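Local coordinates for protein (alpha-2u-globulin) (Rattus norvegicus, PDB 2A2U) that binds a hyaline droplet inducer and, as a lipocalin, probably carries other small hydrophobic molecules inside its beta-barrel, at residues A[133-137]-A[156-162]; A[57-61]-A[170-176]. One frame throughout, in Å; residues are numbered along the deposited sequence.

Interaction 1: residues A[133-137]-A[156-162]; sequences FQLMV and LCEAHGI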
loop_
_atom_site.group_PDB
_atom_site.type_symbol
_atom_site.label_atom_id
_atom_site.label_comp_id
_atom_site.label_asym_id
_atom_site.label_seq_id
_atom_site.Cartn_x
_atom_site.Cartn_y
_atom_site.Cartn_z
ATOM N N PHE A 133 -5.895 21.109 8.365
ATOM C CA PHE A 133 -6.149 21.302 9.787
ATOM C C PHE A 133 -5.018 20.724 10.607
ATOM O O PHE A 133 -4.346 19.788 10.183
ATOM C CB PHE A 133 -7.527 20.755 10.233
ATOM C CG PHE A 133 -7.610 19.254 10.358
ATOM C CD1 PHE A 133 -7.171 18.607 11.512
ATOM C CD2 PHE A 133 -8.167 18.489 9.340
ATOM C CE1 PHE A 133 -7.284 17.222 11.646
ATOM C CE2 PHE A 133 -8.284 17.108 9.465
ATOM C CZ PHE A 133 -7.843 16.476 10.618
ATOM N N GLN A 134 -4.752 21.361 11.740
ATOM C CA GLN A 134 -3.708 20.929 12.651
ATOM C C GLN A 134 -4.258 19.936 13.659
ATOM O O GLN A 134 -5.437 19.971 14.014
ATOM C CB GLN A 134 -3.132 22.115 13.408
ATOM C CG GLN A 134 -2.266 23.027 12.592
ATOM C CD GLN A 134 -1.554 24.024 13.469
ATOM O OE1 GLN A 134 -0.843 23.646 14.395
ATOM N NE2 GLN A 134 -1.764 25.307 13.206
ATOM N N LEU A 135 -3.375 19.070 14.134
ATOM C CA LEU A 135 -3.707 18.066 15.131
ATOM C C LEU A 135 -2.480 17.868 16.011
ATOM O O LEU A 135 -1.375 17.766 15.503
ATOM C CB LEU A 135 -4.048 16.738 14.472
ATOM C CG LEU A 135 -4.298 15.654 15.514
ATOM C CD1 LEU A 135 -5.646 15.876 16.145
ATOM C CD2 LEU A 135 -4.269 14.311 14.868
ATOM N N MET A 136 -2.671 17.836 17.325
ATOM C CA MET A 136 -1.563 17.623 18.243
ATOM C C MET A 136 -1.917 16.545 19.238
ATOM O O MET A 136 -3.015 16.528 19.774
ATOM C CB MET A 136 -1.172 18.919 18.942
ATOM C CG MET A 136 -0.226 19.729 18.109
ATOM S SD MET A 136 0.292 21.228 18.873
ATOM C CE MET A 136 1.411 20.623 20.085
ATOM N N VAL A 137 -1.010 15.604 19.441
ATOM C CA VAL A 137 -1.273 14.521 20.374
ATOM C C VAL A 137 -0.145 14.289 21.357
ATOM O O VAL A 137 1.030 14.545 21.060
ATOM C CB VAL A 137 -1.556 13.190 19.641
ATOM C CG1 VAL A 137 -2.865 13.263 18.906
ATOM C CG2 VAL A 137 -0.454 12.897 18.661
ATOM N N LEU A 156 1.671 24.190 24.445
ATOM C CA LEU A 156 2.117 24.052 23.063
ATOM C C LEU A 156 0.930 24.124 22.110
ATOM O O LEU A 156 1.040 24.677 21.026
ATOM C CB LEU A 156 2.849 22.731 22.863
ATOM C CG LEU A 156 4.167 22.540 23.595
ATOM C CD1 LEU A 156 4.739 21.177 23.270
ATOM C CD2 LEU A 156 5.122 23.616 23.175
ATOM N N CYS A 157 -0.206 23.570 22.518
ATOM C CA CYS A 157 -1.393 23.608 21.683
ATOM C C CYS A 157 -1.766 25.046 21.433
ATOM O O CYS A 157 -2.041 25.439 20.305
ATOM C CB CYS A 157 -2.552 22.898 22.359
ATOM S SG CYS A 157 -2.339 21.135 22.427
ATOM N N GLU A 158 -1.749 25.839 22.494
ATOM C CA GLU A 158 -2.083 27.250 22.397
ATOM C C GLU A 158 -1.054 27.978 21.551
ATOM O O GLU A 158 -1.398 28.857 20.764
ATOM C CB GLU A 158 -2.160 27.875 23.781
ATOM C CG GLU A 158 -3.150 27.181 24.689
ATOM C CD GLU A 158 -3.591 28.060 25.826
ATOM O OE1 GLU A 158 -2.751 28.797 26.387
ATOM O OE2 GLU A 158 -4.792 28.026 26.154
ATOM N N ALA A 159 0.205 27.581 21.690
ATOM C CA ALA A 159 1.289 28.179 20.925
ATOM C C ALA A 159 1.154 27.827 19.438
ATOM O O ALA A 159 1.917 28.319 18.605
ATOM C CB ALA A 159 2.628 27.697 21.459
ATOM N N HIS A 160 0.202 26.951 19.120
ATOM C CA HIS A 160 -0.044 26.526 17.748
ATOM C C HIS A 160 -1.467 26.839 17.319
ATOM O O HIS A 160 -2.038 26.153 16.474
ATOM C CB HIS A 160 0.242 25.033 17.589
ATOM C CG HIS A 160 1.693 24.695 17.669
ATOM N ND1 HIS A 160 2.488 24.590 16.548
ATOM C CD2 HIS A 160 2.506 24.478 18.727
ATOM C CE1 HIS A 160 3.732 24.324 16.917
ATOM N NE2 HIS A 160 3.764 24.253 18.237
ATOM N N GLY A 161 -2.050 27.857 17.937
ATOM C CA GLY A 161 -3.395 28.261 17.587
ATOM C C GLY A 161 -4.553 27.401 18.042
ATOM O O GLY A 161 -5.696 27.741 17.752
ATOM N N ILE A 162 -4.295 26.291 18.723
ATOM C CA ILE A 162 -5.394 25.447 19.188
ATOM C C ILE A 162 -5.832 25.901 20.576
ATOM O O ILE A 162 -5.026 25.955 21.499
ATOM C CB ILE A 162 -5.017 23.953 19.177
ATOM C CG1 ILE A 162 -4.592 23.542 17.761
ATOM C CG2 ILE A 162 -6.213 23.113 19.601
ATOM C CD1 ILE A 162 -3.685 22.343 17.712
#

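Interaction 2: residues A[57-61]-A[170-176]; sequences MRVFM and LTKTDRC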
loop_
_atom_site.group_PDB
_atom_site.type_symbol
_atom_site.label_atom_id
_atom_site.label_comp_id
_atom_site.label_asym_id
_atom_site.label_seq_id
_atom_site.Cartn_x
_atom_site.Cartn_y
_atom_site.Cartn_z
ATOM N N MET A 57 -9.630 11.162 13.664
ATOM C CA MET A 57 -8.388 11.437 14.371
ATOM C C MET A 57 -8.396 11.042 15.853
ATOM O O MET A 57 -7.353 11.084 16.518
ATOM C CB MET A 57 -7.983 12.900 14.188
ATOM C CG MET A 57 -7.732 13.310 12.739
ATOM S SD MET A 57 -6.528 12.277 11.879
ATOM C CE MET A 57 -7.119 12.499 10.149
ATOM N N ARG A 58 -9.563 10.668 16.377
ATOM C CA ARG A 58 -9.646 10.228 17.772
ATOM C C ARG A 58 -9.148 8.783 17.818
ATOM O O ARG A 58 -9.936 7.840 17.883
ATOM C CB ARG A 58 -11.084 10.299 18.304
ATOM C CG ARG A 58 -11.210 9.795 19.747
ATOM C CD ARG A 58 -12.646 9.730 20.229
ATOM N NE ARG A 58 -13.046 10.930 20.956
ATOM C CZ ARG A 58 -13.355 10.953 22.250
ATOM N NH1 ARG A 58 -13.314 9.835 22.970
ATOM N NH2 ARG A 58 -13.700 12.097 22.828
ATOM N N VAL A 59 -7.835 8.619 17.730
ATOM C CA VAL A 59 -7.229 7.295 17.735
ATOM C C VAL A 59 -6.610 6.952 19.080
ATOM O O VAL A 59 -6.050 7.810 19.762
ATOM C CB VAL A 59 -6.159 7.134 16.609
ATOM C CG1 VAL A 59 -6.728 7.591 15.278
ATOM C CG2 VAL A 59 -4.883 7.889 16.956
ATOM N N PHE A 60 -6.719 5.680 19.447
ATOM C CA PHE A 60 -6.191 5.181 20.698
ATOM C C PHE A 60 -4.940 4.363 20.411
ATOM O O PHE A 60 -4.999 3.173 20.109
ATOM C CB PHE A 60 -7.262 4.341 21.386
ATOM C CG PHE A 60 -8.584 5.043 21.514
ATOM C CD1 PHE A 60 -8.654 6.323 22.051
ATOM C CD2 PHE A 60 -9.758 4.430 21.092
ATOM C CE1 PHE A 60 -9.872 6.988 22.171
ATOM C CE2 PHE A 60 -10.985 5.093 21.210
ATOM C CZ PHE A 60 -11.033 6.375 21.751
ATOM N N MET A 61 -3.798 5.023 20.502
ATOM C CA MET A 61 -2.509 4.405 20.232
ATOM C C MET A 61 -2.247 3.187 21.103
ATOM O O MET A 61 -2.791 3.068 22.199
ATOM C CB MET A 61 -1.408 5.447 20.426
ATOM C CG MET A 61 -0.027 5.066 19.871
ATOM S SD MET A 61 -0.022 4.604 18.091
ATOM C CE MET A 61 -1.221 5.918 17.436
ATOM N N LEU A 170 -8.264 12.129 26.751
ATOM C CA LEU A 170 -8.837 10.813 26.502
ATOM C C LEU A 170 -8.722 9.827 27.652
ATOM O O LEU A 170 -9.332 8.758 27.593
ATOM C CB LEU A 170 -8.215 10.182 25.257
ATOM C CG LEU A 170 -8.330 10.884 23.909
ATOM C CD1 LEU A 170 -7.622 10.052 22.865
ATOM C CD2 LEU A 170 -9.781 11.064 23.533
ATOM N N THR A 171 -7.948 10.165 28.684
ATOM C CA THR A 171 -7.775 9.264 29.823
ATOM C C THR A 171 -9.058 9.015 30.597
ATOM O O THR A 171 -9.179 8.016 31.296
ATOM C CB THR A 171 -6.714 9.764 30.804
ATOM O OG1 THR A 171 -7.105 11.038 31.324
ATOM C CG2 THR A 171 -5.376 9.874 30.121
ATOM N N LYS A 172 -10.005 9.928 30.478
ATOM C CA LYS A 172 -11.248 9.777 31.178
ATOM C C LYS A 172 -12.299 8.940 30.443
ATOM O O LYS A 172 -13.172 8.346 31.078
ATOM C CB LYS A 172 -11.759 11.154 31.542
ATOM C CG LYS A 172 -10.960 11.921 32.544
ATOM C CD LYS A 172 -10.409 13.336 32.078
ATOM C CE LYS A 172 -10.294 14.302 33.308
ATOM N NZ LYS A 172 -10.489 15.730 32.979
ATOM N N THR A 173 -12.098 8.769 29.136
ATOM C CA THR A 173 -12.992 7.980 28.286
ATOM C C THR A 173 -12.501 6.555 27.983
ATOM O O THR A 173 -11.447 6.125 28.463
ATOM C CB THR A 173 -13.246 8.684 26.925
ATOM O OG1 THR A 173 -12.158 8.425 26.024
ATOM C CG2 THR A 173 -13.370 10.193 27.111
ATOM N N ASP A 174 -13.295 5.822 27.200
ATOM C CA ASP A 174 -12.938 4.462 26.814
ATOM C C ASP A 174 -11.988 4.525 25.644
ATOM O O ASP A 174 -12.374 4.902 24.535
ATOM C CB ASP A 174 -14.163 3.643 26.400
ATOM C CG ASP A 174 -13.785 2.289 25.803
ATOM O OD1 ASP A 174 -12.865 1.632 26.343
ATOM O OD2 ASP A 174 -14.396 1.882 24.793
ATOM N N ARG A 175 -10.747 4.142 25.896
ATOM C CA ARG A 175 -9.742 4.140 24.861
ATOM C C ARG A 175 -9.680 2.737 24.287
ATOM O O ARG A 175 -8.612 2.161 24.093
ATOM C CB ARG A 175 -8.414 4.585 25.451
ATOM C CG ARG A 175 -8.449 6.046 25.843
ATOM C CD ARG A 175 -7.165 6.481 26.492
ATOM N NE ARG A 175 -7.109 6.089 27.894
ATOM C CZ ARG A 175 -6.009 6.146 28.634
ATOM N NH1 ARG A 175 -4.866 6.576 28.105
ATOM N NH2 ARG A 175 -6.056 5.798 29.911
ATOM N N CYS A 176 -10.862 2.202 24.009
ATOM C CA CYS A 176 -11.002 0.865 23.473
ATOM C C CYS A 176 -10.266 -0.194 24.256
ATOM O O CYS A 176 -9.958 -1.267 23.724
ATOM C CB CYS A 176 -10.553 0.821 22.034
ATOM S SG CYS A 176 -11.879 1.432 20.956
#

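Interaction 1: residues A[133-137]-A[156-162]
Met136 reaches from the strand into the end of the helix, and most of the contact gathers round its thioether. Its SD approaches the His160 imidazole obliquely, 4.3 Å from the ring centroid and 33° off the ring normal, a Met-aromatic contact. The chain runs extended out to the sulfur and then bends (chi3 74°), which swings the methyl CE toward the helix, 3.8 Å from Leu156 CB. Nearer the strand, Met136 CB packs against Cys157 SG at 4.3 Å, while Ile162 CD1 comes up to Met136 SD, also at 4.3 Å.

Two residues earlier on the strand, Gln134 points to the same side and crosses the His160 side chain at about a right angle, with OE1 3.6 Å from His160 CB. Amide and imidazole are almost perpendicular, their planes 83° apart. The amide oxygen is gripped by His123 NE2 of the neighbouring strand 119-128, and the ring of His123 also meets that of His160. A leucine in place of Gln134 would probably leave His123 NE2 without its acceptor.

Behind these side chains, the chain reversal puts His160 and Ile162 where they can face the strand. Cys157 O accepts from Ile162 N (2.9 Å) and from His160 N, which arrive at opposite faces of its carbonyl plane. Gly161 N bonds to Glu158 O at 3.1 Å, and Gly161 takes a positive phi. These bonds make a Schellman motif, with Gly161 as C-prime residue, that ends helix 147-158. Leu135 and Val137 point the other way from the strand, so the contact is the one expected of a lipocalin: the C-terminal helix laid against the outside of the barrel.

Interaction 2: residues A[57-61]-A[170-176]
Phe60 and Arg175 mark the closest backbone approach, their CA atoms 5.6 Å apart, where segment 57-61, leading into strand 60-67, meets the loop that follows strand 167-169. Each segment has an inverse gamma turn, centred on Arg58 in one and on Arg175 in the other.

The Phe60 ring lies flat against the loop backbone: Arg175 CA stands 3.6 Å from the ring centroid and only 9° off the normal, a CH-pi contact. Arg58 O covers the opposite face, so the ring is sandwiched between two pieces of main chain. Its rim is met near the ring plane by Leu170 CD1, 3.9 Å from Phe60 CE1, and by Cys176 SG, 3.7 Å from Phe60 CD2. That sulfur is half of the disulfide to Cys83.

Leu170 uses its other methyl too, with CD2 centred over one face of the Arg58 guanidinium. The Arg58 chain, with CG opposite the backbone N (chi1 178°), bends at chi3, which helps bring the guanidinium to Leu170 CD2; its NE is bonded to Ile51 O. On the loop side, Leu170 O takes both Thr173 N and Thr173 OG1, each at 3.2 Å and from the same face, which steadies the turn. The Arg175 guanidinium leads off to Lys143 O and Ser40 O.

Across this interface, then, adhesion comes from packing on an aromatic ring, while the arginines' polar ends bond to backbone carbonyls beyond the two segments and the disulfide ties down the chain end.

In the fold
Along the chain the order is 57-61, 133-137, 156-162 and 170-176, so interaction 1 falls wholly within the span bracketed by interaction 2. Their centres lie about 18 Å apart, and both reach the same antiparallel sheet of the lipocalin barrel, through strands 131-140 and 60-67, which each pair with strand 36-44. They also touch directly: Met57 CG packs against Phe133 CZ at 3.8 Å, and Met57 CB against Leu135 CD2. Interaction 1 fastens the helix to the barrel wall; interaction 2 fastens the tail beyond it, which the disulfide joins to strand 83-92. Together they hold the C-terminal part of the chain against the barrel.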